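Local coordinates for protein carbon monoxide dehydrogenase (PDB 6T7J) that probably catalyses the reversible oxidation of carbon monoxide to carbon dioxide with a ferredoxin-type acceptor, seen here with a nickel-free, broken active-site cluster, at residues 1-6 with 31-36; 7-12 with 38-43; 244-249 with 419-424. One frame throughout, in Å; residues are numbered along the deposited sequence.

Contact 1 (1-6 with 31-36)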
loop_
_atom_site.group_PDB
_atom_site.type_symbol
_atom_site.label_atom_id
_atom_site.label_comp_id
_atom_site.label_asym_id
_atom_site.label_seq_id
_atom_site.Cartn_x
_atom_site.Cartn_y
_atom_site.Cartn_z
ATOM N N MET A 1 -30.203 -21.403 -7.580
ATOM C CA MET A 1 -29.750 -20.952 -8.891
ATOM C C MET A 1 -30.078 -19.479 -9.132
ATOM O O MET A 1 -29.249 -18.598 -8.891
ATOM C CB MET A 1 -30.378 -21.806 -9.995
ATOM C CG MET A 1 -29.988 -23.272 -9.954
ATOM S SD MET A 1 -30.394 -24.120 -11.493
ATOM C CE MET A 1 -29.532 -23.095 -12.685
ATOM N N ALA A 2 -31.296 -19.224 -9.605
ATOM C CA ALA A 2 -31.714 -17.876 -9.960
ATOM C C ALA A 2 -31.953 -17.031 -8.710
ATOM O O ALA A 2 -32.172 -17.544 -7.609
ATOM C CB ALA A 2 -32.980 -17.917 -10.816
ATOM N N GLU A 3 -31.918 -15.714 -8.898
ATOM C CA GLU A 3 -32.010 -14.758 -7.805
ATOM C C GLU A 3 -33.159 -13.786 -8.036
ATOM O O GLU A 3 -33.572 -13.534 -9.171
ATOM C CB GLU A 3 -30.702 -13.975 -7.652
ATOM C CG GLU A 3 -30.376 -13.579 -6.229
ATOM C CD GLU A 3 -28.886 -13.547 -5.970
ATOM O OE1 GLU A 3 -28.116 -13.462 -6.949
ATOM O OE2 GLU A 3 -28.485 -13.608 -4.788
ATOM N N TYR A 4 -33.666 -13.229 -6.938
ATOM C CA TYR A 4 -34.700 -12.202 -6.989
ATOM C C TYR A 4 -34.039 -10.840 -7.168
ATOM O O TYR A 4 -33.276 -10.397 -6.303
ATOM C CB TYR A 4 -35.553 -12.218 -5.722
ATOM C CG TYR A 4 -36.681 -13.227 -5.742
ATOM C CD1 TYR A 4 -37.683 -13.165 -6.702
ATOM C CD2 TYR A 4 -36.746 -14.238 -4.793
ATOM C CE1 TYR A 4 -38.717 -14.089 -6.719
ATOM C CE2 TYR A 4 -37.774 -15.163 -4.802
ATOM C CZ TYR A 4 -38.755 -15.085 -5.765
ATOM O OH TYR A 4 -39.775 -16.008 -5.771
ATOM N N ILE A 5 -34.331 -10.182 -8.284
ATOM C CA ILE A 5 -33.800 -8.850 -8.553
ATOM C C ILE A 5 -34.688 -7.824 -7.861
ATOM O O ILE A 5 -35.879 -7.708 -8.167
ATOM C CB ILE A 5 -33.713 -8.585 -10.061
ATOM C CG1 ILE A 5 -32.657 -9.500 -10.692
ATOM C CG2 ILE A 5 -33.407 -7.119 -10.332
ATOM C CD1 ILE A 5 -32.210 -9.071 -12.069
ATOM N N LYS A 6 -34.107 -7.070 -6.924
ATOM C CA LYS A 6 -34.902 -6.149 -6.119
ATOM C C LYS A 6 -35.259 -4.880 -6.888
ATOM O O LYS A 6 -36.388 -4.390 -6.785
ATOM C CB LYS A 6 -34.154 -5.809 -4.828
ATOM C CG LYS A 6 -34.984 -5.065 -3.791
ATOM C CD LYS A 6 -36.400 -5.594 -3.683
ATOM C CE LYS A 6 -37.370 -4.485 -3.305
ATOM N NZ LYS A 6 -38.749 -4.795 -3.766
ATOM N N GLY A 31 -32.939 -13.617 -13.994
ATOM C CA GLY A 31 -32.659 -13.448 -12.583
ATOM C C GLY A 31 -31.189 -13.353 -12.247
ATOM O O GLY A 31 -30.776 -13.801 -11.172
ATOM N N ILE A 32 -30.385 -12.782 -13.138
ATOM C CA ILE A 32 -28.942 -12.673 -12.961
ATOM C C ILE A 32 -28.607 -11.208 -12.717
ATOM O O ILE A 32 -28.924 -10.345 -13.546
ATOM C CB ILE A 32 -28.180 -13.221 -14.176
ATOM C CG1 ILE A 32 -28.412 -14.728 -14.309
ATOM C CG2 ILE A 32 -26.698 -12.913 -14.059
ATOM C CD1 ILE A 32 -27.806 -15.334 -15.556
ATOM N N LYS A 33 -27.966 -10.928 -11.585
ATOM C CA LYS A 33 -27.613 -9.561 -11.226
ATOM C C LYS A 33 -26.362 -9.120 -11.973
ATOM O O LYS A 33 -25.380 -9.864 -12.056
ATOM C CB LYS A 33 -27.389 -9.441 -9.719
ATOM C CG LYS A 33 -28.588 -9.822 -8.867
ATOM C CD LYS A 33 -28.423 -9.323 -7.437
ATOM C CE LYS A 33 -29.408 -9.993 -6.495
ATOM N NZ LYS A 33 -29.400 -9.370 -5.144
ATOM N N THR A 34 -26.399 -7.908 -12.515
ATOM C CA THR A 34 -25.236 -7.270 -13.112
ATOM C C THR A 34 -24.722 -6.180 -12.176
ATOM O O THR A 34 -25.254 -5.963 -11.083
ATOM C CB THR A 34 -25.571 -6.699 -14.492
ATOM O OG1 THR A 34 -26.244 -5.442 -14.345
ATOM C CG2 THR A 34 -26.454 -7.662 -15.270
ATOM N N ALA A 35 -23.670 -5.487 -12.617
ATOM C CA ALA A 35 -23.109 -4.408 -11.809
ATOM C C ALA A 35 -24.117 -3.288 -11.585
ATOM O O ALA A 35 -24.093 -2.630 -10.539
ATOM C CB ALA A 35 -21.841 -3.862 -12.468
ATOM N N TRP A 36 -25.015 -3.062 -12.547
ATOM C CA TRP A 36 -26.012 -2.006 -12.397
ATOM C C TRP A 36 -27.014 -2.337 -11.294
ATOM O O TRP A 36 -27.353 -1.473 -10.474
ATOM C CB TRP A 36 -26.730 -1.780 -13.730
ATOM C CG TRP A 36 -25.867 -1.182 -14.808
ATOM C CD1 TRP A 36 -25.583 0.140 -14.991
ATOM C CD2 TRP A 36 -25.191 -1.885 -15.861
ATOM N NE1 TRP A 36 -24.770 0.304 -16.086
ATOM C CE2 TRP A 36 -24.515 -0.923 -16.639
ATOM C CE3 TRP A 36 -25.088 -3.233 -16.218
ATOM C CZ2 TRP A 36 -23.748 -1.266 -17.752
ATOM C CZ3 TRP A 36 -24.327 -3.571 -17.324
ATOM C CH2 TRP A 36 -23.667 -2.590 -18.077
#
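Glu3 N donates to Gly31 O over 3.2 Å, the one hydrogen bond between residues 1-6 and 31-36. The amide points in the plane of the carbonyl and onto a lone pair, with a C=O...N angle of 136°, but the N-H...O angle of 145° leaves the bond moderately bent. Glu3 CB also comes within 3.5 Å of Gly31 O. Beyond CB its chain bends at chi2 and meets Lys33 at about a right angle, with Glu3 CD 3.6 Å from Lys33 CE. This is contact of carboxylate against methylene: the charged ends, Glu3 OE2 and Lys33 NZ, stay 4.4 Å apart, too far for a salt bridge, and the ammonium is paired instead with Glu41. Gly31 closes helix 20-30 in a Schellman motif, its positive phi of 75° being a value that glycine adopts readily. Three residues on, Thr34 is the N-cap of helix 35-42, its OG1 accepting from Trp36 N, so the N-terminal segment lies across the short connection between the two helices. Ile5 contributes a hydrocarbon branch: CG1, anti to the carbonyl carbon, carries CD1 to 3.8 Å from the backbone carbonyl Ile32 O and itself lies 4.4 Å from Gly31 CA and 4.5 Å from Lys33 CG. Ile5 also touches Glu28 of helix 20-30. The extended chain of Lys33 brings its CE to 3.9 Å from Tyr4 O.

Contact 2 (7-12 with 38-43)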
loop_
_atom_site.group_PDB
_atom_site.type_symbol
_atom_site.label_atom_id
_atom_site.label_comp_id
_atom_site.label_asym_id
_atom_site.label_seq_id
_atom_site.Cartn_x
_atom_site.Cartn_y
_atom_site.Cartn_z
ATOM N N TYR A 7 -34.319 -4.332 -7.658
ATOM C CA TYR A 7 -34.563 -3.130 -8.447
ATOM C C TYR A 7 -34.133 -3.382 -9.883
ATOM O O TYR A 7 -33.008 -3.828 -10.129
ATOM C CB TYR A 7 -33.815 -1.914 -7.881
ATOM C CG TYR A 7 -33.946 -1.747 -6.385
ATOM C CD1 TYR A 7 -34.853 -0.847 -5.840
ATOM C CD2 TYR A 7 -33.157 -2.486 -5.516
ATOM C CE1 TYR A 7 -34.972 -0.696 -4.472
ATOM C CE2 TYR A 7 -33.265 -2.336 -4.151
ATOM C CZ TYR A 7 -34.177 -1.449 -3.633
ATOM O OH TYR A 7 -34.283 -1.310 -2.268
ATOM N N ARG A 8 -35.024 -3.091 -10.823
ATOM C CA ARG A 8 -34.741 -3.283 -12.235
ATOM C C ARG A 8 -34.063 -2.048 -12.814
ATOM O O ARG A 8 -34.293 -0.920 -12.371
ATOM C CB ARG A 8 -36.024 -3.598 -13.003
ATOM C CG ARG A 8 -36.725 -4.845 -12.492
ATOM C CD ARG A 8 -37.789 -5.349 -13.454
ATOM N NE ARG A 8 -37.961 -6.794 -13.342
ATOM C CZ ARG A 8 -38.462 -7.563 -14.301
ATOM N NH1 ARG A 8 -38.577 -8.872 -14.112
ATOM N NH2 ARG A 8 -38.853 -7.024 -15.447
ATOM N N VAL A 9 -33.219 -2.278 -13.811
ATOM C CA VAL A 9 -32.387 -1.237 -14.406
ATOM C C VAL A 9 -33.096 -0.716 -15.652
ATOM O O VAL A 9 -33.309 -1.492 -16.596
ATOM C CB VAL A 9 -30.989 -1.770 -14.754
ATOM C CG1 VAL A 9 -30.195 -0.729 -15.529
ATOM C CG2 VAL A 9 -30.257 -2.182 -13.486
ATOM N N PRO A 10 -33.480 0.564 -15.700
ATOM C CA PRO A 10 -34.037 1.121 -16.942
ATOM C C PRO A 10 -33.047 0.992 -18.088
ATOM O O PRO A 10 -32.108 1.786 -18.206
ATOM C CB PRO A 10 -34.311 2.588 -16.583
ATOM C CG PRO A 10 -33.453 2.862 -15.387
ATOM C CD PRO A 10 -33.387 1.573 -14.632
ATOM N N ALA A 11 -33.257 -0.012 -18.941
ATOM C CA ALA A 11 -32.232 -0.437 -19.884
ATOM C C ALA A 11 -32.138 0.437 -21.127
ATOM O O ALA A 11 -31.071 0.485 -21.748
ATOM C CB ALA A 11 -32.477 -1.888 -20.301
ATOM N N LYS A 12 -33.211 1.127 -21.514
ATOM C CA LYS A 12 -33.166 1.869 -22.770
ATOM C C LYS A 12 -32.233 3.074 -22.707
ATOM O O LYS A 12 -31.773 3.537 -23.755
ATOM C CB LYS A 12 -34.570 2.314 -23.181
ATOM C CG LYS A 12 -34.859 2.108 -24.663
ATOM C CD LYS A 12 -34.433 0.717 -25.117
ATOM C CE LYS A 12 -34.346 0.625 -26.633
ATOM N NZ LYS A 12 -33.752 -0.669 -27.076
ATOM N N ARG A 38 -26.561 -4.257 -8.678
ATOM C CA ARG A 38 -25.921 -4.173 -7.372
ATOM C C ARG A 38 -25.596 -2.732 -6.999
ATOM O O ARG A 38 -25.667 -2.368 -5.817
ATOM C CB ARG A 38 -24.670 -5.052 -7.354
ATOM C CG ARG A 38 -24.986 -6.535 -7.543
ATOM C CD ARG A 38 -23.761 -7.411 -7.357
ATOM N NE ARG A 38 -22.751 -7.146 -8.376
ATOM C CZ ARG A 38 -22.673 -7.787 -9.537
ATOM N NH1 ARG A 38 -23.547 -8.741 -9.831
ATOM N NH2 ARG A 38 -21.722 -7.473 -10.405
ATOM N N LEU A 39 -25.260 -1.893 -7.984
ATOM C CA LEU A 39 -25.152 -0.461 -7.725
ATOM C C LEU A 39 -26.463 0.094 -7.183
ATOM O O LEU A 39 -26.467 0.870 -6.220
ATOM C CB LEU A 39 -24.751 0.284 -8.997
ATOM C CG LEU A 39 -24.861 1.809 -8.899
ATOM C CD1 LEU A 39 -23.831 2.354 -7.918
ATOM C CD2 LEU A 39 -24.709 2.464 -10.266
ATOM N N LEU A 40 -27.587 -0.293 -7.794
ATOM C CA LEU A 40 -28.889 0.128 -7.282
ATOM C C LEU A 40 -29.112 -0.383 -5.863
ATOM O O LEU A 40 -29.686 0.319 -5.022
ATOM C CB LEU A 40 -30.004 -0.362 -8.208
ATOM C CG LEU A 40 -30.113 0.321 -9.573
ATOM C CD1 LEU A 40 -31.281 -0.249 -10.366
ATOM C CD2 LEU A 40 -30.250 1.825 -9.408
ATOM N N GLU A 41 -28.665 -1.609 -5.581
ATOM C CA GLU A 41 -28.802 -2.153 -4.233
ATOM C C GLU A 41 -27.951 -1.390 -3.223
ATOM O O GLU A 41 -28.275 -1.373 -2.030
ATOM C CB GLU A 41 -28.428 -3.636 -4.221
ATOM C CG GLU A 41 -29.414 -4.532 -4.948
ATOM C CD GLU A 41 -29.365 -5.965 -4.459
ATOM O OE1 GLU A 41 -28.857 -6.194 -3.341
ATOM O OE2 GLU A 41 -29.833 -6.862 -5.190
ATOM N N GLN A 42 -26.862 -0.765 -3.672
ATOM C CA GLN A 42 -26.001 -0.019 -2.762
ATOM C C GLN A 42 -26.551 1.358 -2.410
ATOM O O GLN A 42 -26.090 1.961 -1.435
ATOM C CB GLN A 42 -24.601 0.141 -3.365
ATOM C CG GLN A 42 -23.779 -1.137 -3.382
ATOM C CD GLN A 42 -23.472 -1.657 -1.990
ATOM O OE1 GLN A 42 -23.357 -0.885 -1.036
ATOM N NE2 GLN A 42 -23.338 -2.973 -1.867
ATOM N N GLN A 43 -27.524 1.863 -3.168
ATOM C CA GLN A 43 -27.898 3.259 -2.969
ATOM C C GLN A 43 -28.992 3.387 -1.910
ATOM O O GLN A 43 -29.889 2.541 -1.836
ATOM C CB GLN A 43 -28.376 3.878 -4.278
ATOM C CG GLN A 43 -27.243 4.334 -5.180
ATOM C CD GLN A 43 -27.598 4.255 -6.648
ATOM O OE1 GLN A 43 -28.575 3.606 -7.026
ATOM N NE2 GLN A 43 -26.807 4.916 -7.487
#
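Leu40 meets Tyr7, Arg8 and Val9 in a small apolar surface contact, where the extended N-terminal segment passes over one side of helix 35-42. The interface is modest, 198 Å² counted over both sides, and the two segments are joined by van der Waals packing without any direct polar bond. The contacts converge on one methyl group. Leu40 CD1 lies 3.7 Å from Arg8 O and 3.8 Å from Val9 CG2, and Tyr7 CB closes on the same methyl at 3.9 Å. The chain of Leu40 explains this reach: CD1 is anti to CA (chi2 -179°), so the branch projects straight from the helix toward the passing backbone. Nearer the helix, Leu40 CB rests 4.1 Å from Tyr7 CB, so that tyrosine touches the leucine along its stem as well as at its end. Val9 and Leu40 approach at an oblique angle, with CG2 as the valine branch that touches. Beyond CB, the Tyr7 ring presents its edge to Glu41, whose CG lies near the ring plane, 4.3 Å from Tyr7 CD2. The glutamate touches with this CG methylene; its OE2 forms a salt bridge with Lys33. Val9 also packs on Ile24 of helix 20-30, and its backbone N is hydrogen-bonded to Glu28 of that helix. Helix 35-42 reaches the second subunit through Arg38, Leu39 and Gln42, including a hydrogen bond from Arg64 N of that subunit to Gln42 OE1, and Glu41 packs on Pro72 of the second subunit; the N-terminal segment is thus draped over helices 20-30 and 35-42 beside the dimer interface.

Contact 3 (244-249 with 419-424)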
loop_
_atom_site.group_PDB
_atom_site.type_symbol
_atom_site.label_atom_id
_atom_site.label_comp_id
_atom_site.label_asym_id
_atom_site.label_seq_id
_atom_site.Cartn_x
_atom_site.Cartn_y
_atom_site.Cartn_z
ATOM N N THR A 244 6.080 -4.070 -31.902
ATOM C CA THR A 244 5.503 -2.737 -31.761
ATOM C C THR A 244 4.248 -2.637 -32.621
ATOM O O THR A 244 4.290 -2.973 -33.812
ATOM C CB THR A 244 6.512 -1.665 -32.169
ATOM O OG1 THR A 244 7.685 -1.775 -31.353
ATOM C CG2 THR A 244 5.914 -0.277 -32.000
ATOM N N PRO A 245 3.119 -2.201 -32.063
ATOM C CA PRO A 245 1.878 -2.158 -32.846
ATOM C C PRO A 245 1.998 -1.265 -34.074
ATOM O O PRO A 245 2.598 -0.188 -34.034
ATOM C CB PRO A 245 0.852 -1.609 -31.849
ATOM C CG PRO A 245 1.393 -1.994 -30.511
ATOM C CD PRO A 245 2.888 -1.897 -30.641
ATOM N N LYS A 246 1.426 -1.736 -35.172
ATOM C CA LYS A 246 1.318 -1.014 -36.427
ATOM C C LYS A 246 -0.143 -1.007 -36.845
ATOM O O LYS A 246 -0.915 -1.880 -36.431
ATOM C CB LYS A 246 2.186 -1.658 -37.519
ATOM C CG LYS A 246 3.682 -1.468 -37.309
ATOM C CD LYS A 246 4.050 0.007 -37.213
ATOM C CE LYS A 246 5.185 0.236 -36.224
ATOM N NZ LYS A 246 6.450 -0.425 -36.653
ATOM N N PRO A 247 -0.563 -0.026 -37.648
ATOM C CA PRO A 247 -1.991 0.101 -37.969
ATOM C C PRO A 247 -2.559 -1.161 -38.604
ATOM O O PRO A 247 -1.940 -1.782 -39.470
ATOM C CB PRO A 247 -2.030 1.285 -38.940
ATOM C CG PRO A 247 -0.837 2.097 -38.573
ATOM C CD PRO A 247 0.220 1.100 -38.189
ATOM N N LEU A 248 -3.749 -1.539 -38.146
ATOM C CA LEU A 248 -4.475 -2.684 -38.673
ATOM C C LEU A 248 -5.961 -2.438 -38.450
ATOM O O LEU A 248 -6.359 -1.443 -37.839
ATOM C CB LEU A 248 -4.012 -3.990 -38.015
ATOM C CG LEU A 248 -4.034 -4.056 -36.485
ATOM C CD1 LEU A 248 -5.385 -4.537 -35.966
ATOM C CD2 LEU A 248 -2.921 -4.959 -35.984
ATOM N N LYS A 249 -6.783 -3.362 -38.938
ATOM C CA LYS A 249 -8.228 -3.271 -38.801
ATOM C C LYS A 249 -8.770 -4.528 -38.136
ATOM O O LYS A 249 -8.233 -5.627 -38.315
ATOM C CB LYS A 249 -8.904 -3.069 -40.162
ATOM C CG LYS A 249 -8.402 -1.851 -40.918
ATOM C CD LYS A 249 -9.400 -1.401 -41.967
ATOM C CE LYS A 249 -9.688 -2.509 -42.969
ATOM N NZ LYS A 249 -10.893 -2.203 -43.795
ATOM N N VAL A 419 3.355 5.204 -31.029
ATOM C CA VAL A 419 4.102 6.401 -31.408
ATOM C C VAL A 419 4.936 6.132 -32.654
ATOM O O VAL A 419 5.035 6.979 -33.552
ATOM C CB VAL A 419 4.974 6.883 -30.234
ATOM C CG1 VAL A 419 5.737 8.138 -30.624
ATOM C CG2 VAL A 419 4.114 7.138 -29.006
ATOM N N GLU A 420 5.537 4.943 -32.734
ATOM C CA GLU A 420 6.296 4.575 -33.923
ATOM C C GLU A 420 5.399 4.527 -35.153
ATOM O O GLU A 420 5.770 5.030 -36.221
ATOM C CB GLU A 420 6.986 3.228 -33.706
ATOM C CG GLU A 420 8.150 3.276 -32.727
ATOM C CD GLU A 420 7.709 3.122 -31.284
ATOM O OE1 GLU A 420 8.545 3.335 -30.379
ATOM O OE2 GLU A 420 6.528 2.787 -31.053
ATOM N N ALA A 421 4.210 3.932 -35.020
ATOM C CA ALA A 421 3.285 3.864 -36.146
ATOM C C ALA A 421 2.834 5.253 -36.574
ATOM O O ALA A 421 2.705 5.533 -37.772
ATOM C CB ALA A 421 2.080 2.997 -35.784
ATOM N N ILE A 422 2.596 6.142 -35.607
ATOM C CA ILE A 422 2.175 7.500 -35.933
ATOM C C ILE A 422 3.282 8.245 -36.668
ATOM O O ILE A 422 3.029 8.926 -37.669
ATOM C CB ILE A 422 1.741 8.244 -34.657
ATOM C CG1 ILE A 422 0.473 7.613 -34.080
ATOM C CG2 ILE A 422 1.517 9.720 -34.946
ATOM C CD1 ILE A 422 0.264 7.901 -32.613
ATOM N N VAL A 423 4.525 8.126 -36.193
ATOM C CA VAL A 423 5.637 8.799 -36.862
ATOM C C VAL A 423 5.834 8.230 -38.263
ATOM O O VAL A 423 6.144 8.966 -39.209
ATOM C CB VAL A 423 6.919 8.694 -36.015
ATOM C CG1 VAL A 423 8.124 9.188 -36.801
ATOM C CG2 VAL A 423 6.768 9.487 -34.729
ATOM N N GLU A 424 5.643 6.917 -38.422
ATOM C CA GLU A 424 5.701 6.320 -39.753
ATOM C C GLU A 424 4.589 6.848 -40.648
ATOM O O GLU A 424 4.779 6.982 -41.863
ATOM C CB GLU A 424 5.615 4.796 -39.650
ATOM C CG GLU A 424 6.956 4.087 -39.539
ATOM C CD GLU A 424 6.825 2.579 -39.664
ATOM O OE1 GLU A 424 7.783 1.861 -39.302
ATOM O OE2 GLU A 424 5.760 2.112 -40.123
#
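Ala421 and Pro247 form the close-packed part of this contact, and Lys246 with Glu424 forms its loose edge. The methyl of Ala421 points from helix 419-425 into a notch of the loop leading to strand 248-252: its CB lies 3.6 Å from Pro247 CD and 3.7 Å from Pro245 O. Lys246 adds its aliphatic chain, CD standing 3.9 Å from Ala421 CB. The same junction is tied by Ser418, whose hydroxyl is hydrogen-bonded to both Pro245 O and Ala421 N. Outward, the geometry relaxes. Lys246 bends at chi2, chi3 and chi4, which curls its chain against the helix, yet NZ reaches Glu424 OE1 only at 3.7 Å, a long salt bridge made by an exposed glutamate. The two side chains cross at about a right angle, with Lys246 CD also 4.0 Å from Glu424 OE2. At the other end Thr244 turns its methyl, not its hydroxyl, to the helix: CG2 is anti to the backbone N and sits 3.3 Å from Glu420 OE2. The polar partners lie outside the two segments: Thr244 OG1 bonds to Asp126 and Glu420 OE1 forms a salt bridge with Lys129. Strand 248-252 pairs antiparallel with 411-415, Leu248 bonding through its backbone to Ala415, and helix 419-425 follows that partner strand. All six strands of the parallel sheet 261-373 fall between them in sequence, so this packing joins the chain's entry to and exit from one alpha/beta domain of the CO dehydrogenase fold.

Overall arrangement
Contacts 1 and 2 are successive parts of one association, their centres 10 Å apart: the N-terminal segment passes first the junction of helices 20-30 and 35-42, then the second helix itself. Lys33 and Glu41 link them by a salt bridge, and Trp36 CB packs 3.6 Å from Val9 CG2. Contact 3 lies across the chain's centre, centre to centre about 43 Å from contact 1 and 41 Å from contact 2. Near contact 2, Val76 O of the second subunit accepts a hydrogen bond from Arg38, and Gly75 O a weak one; both residues line an SF4 pocket, while Arg64 of that subunit, bonded to Gln42, lines an Fe2S2 pocket. From contact 3, Pro245 touches helix 304-314, whose Cys304 and Cys305 line the broken cluster's pocket.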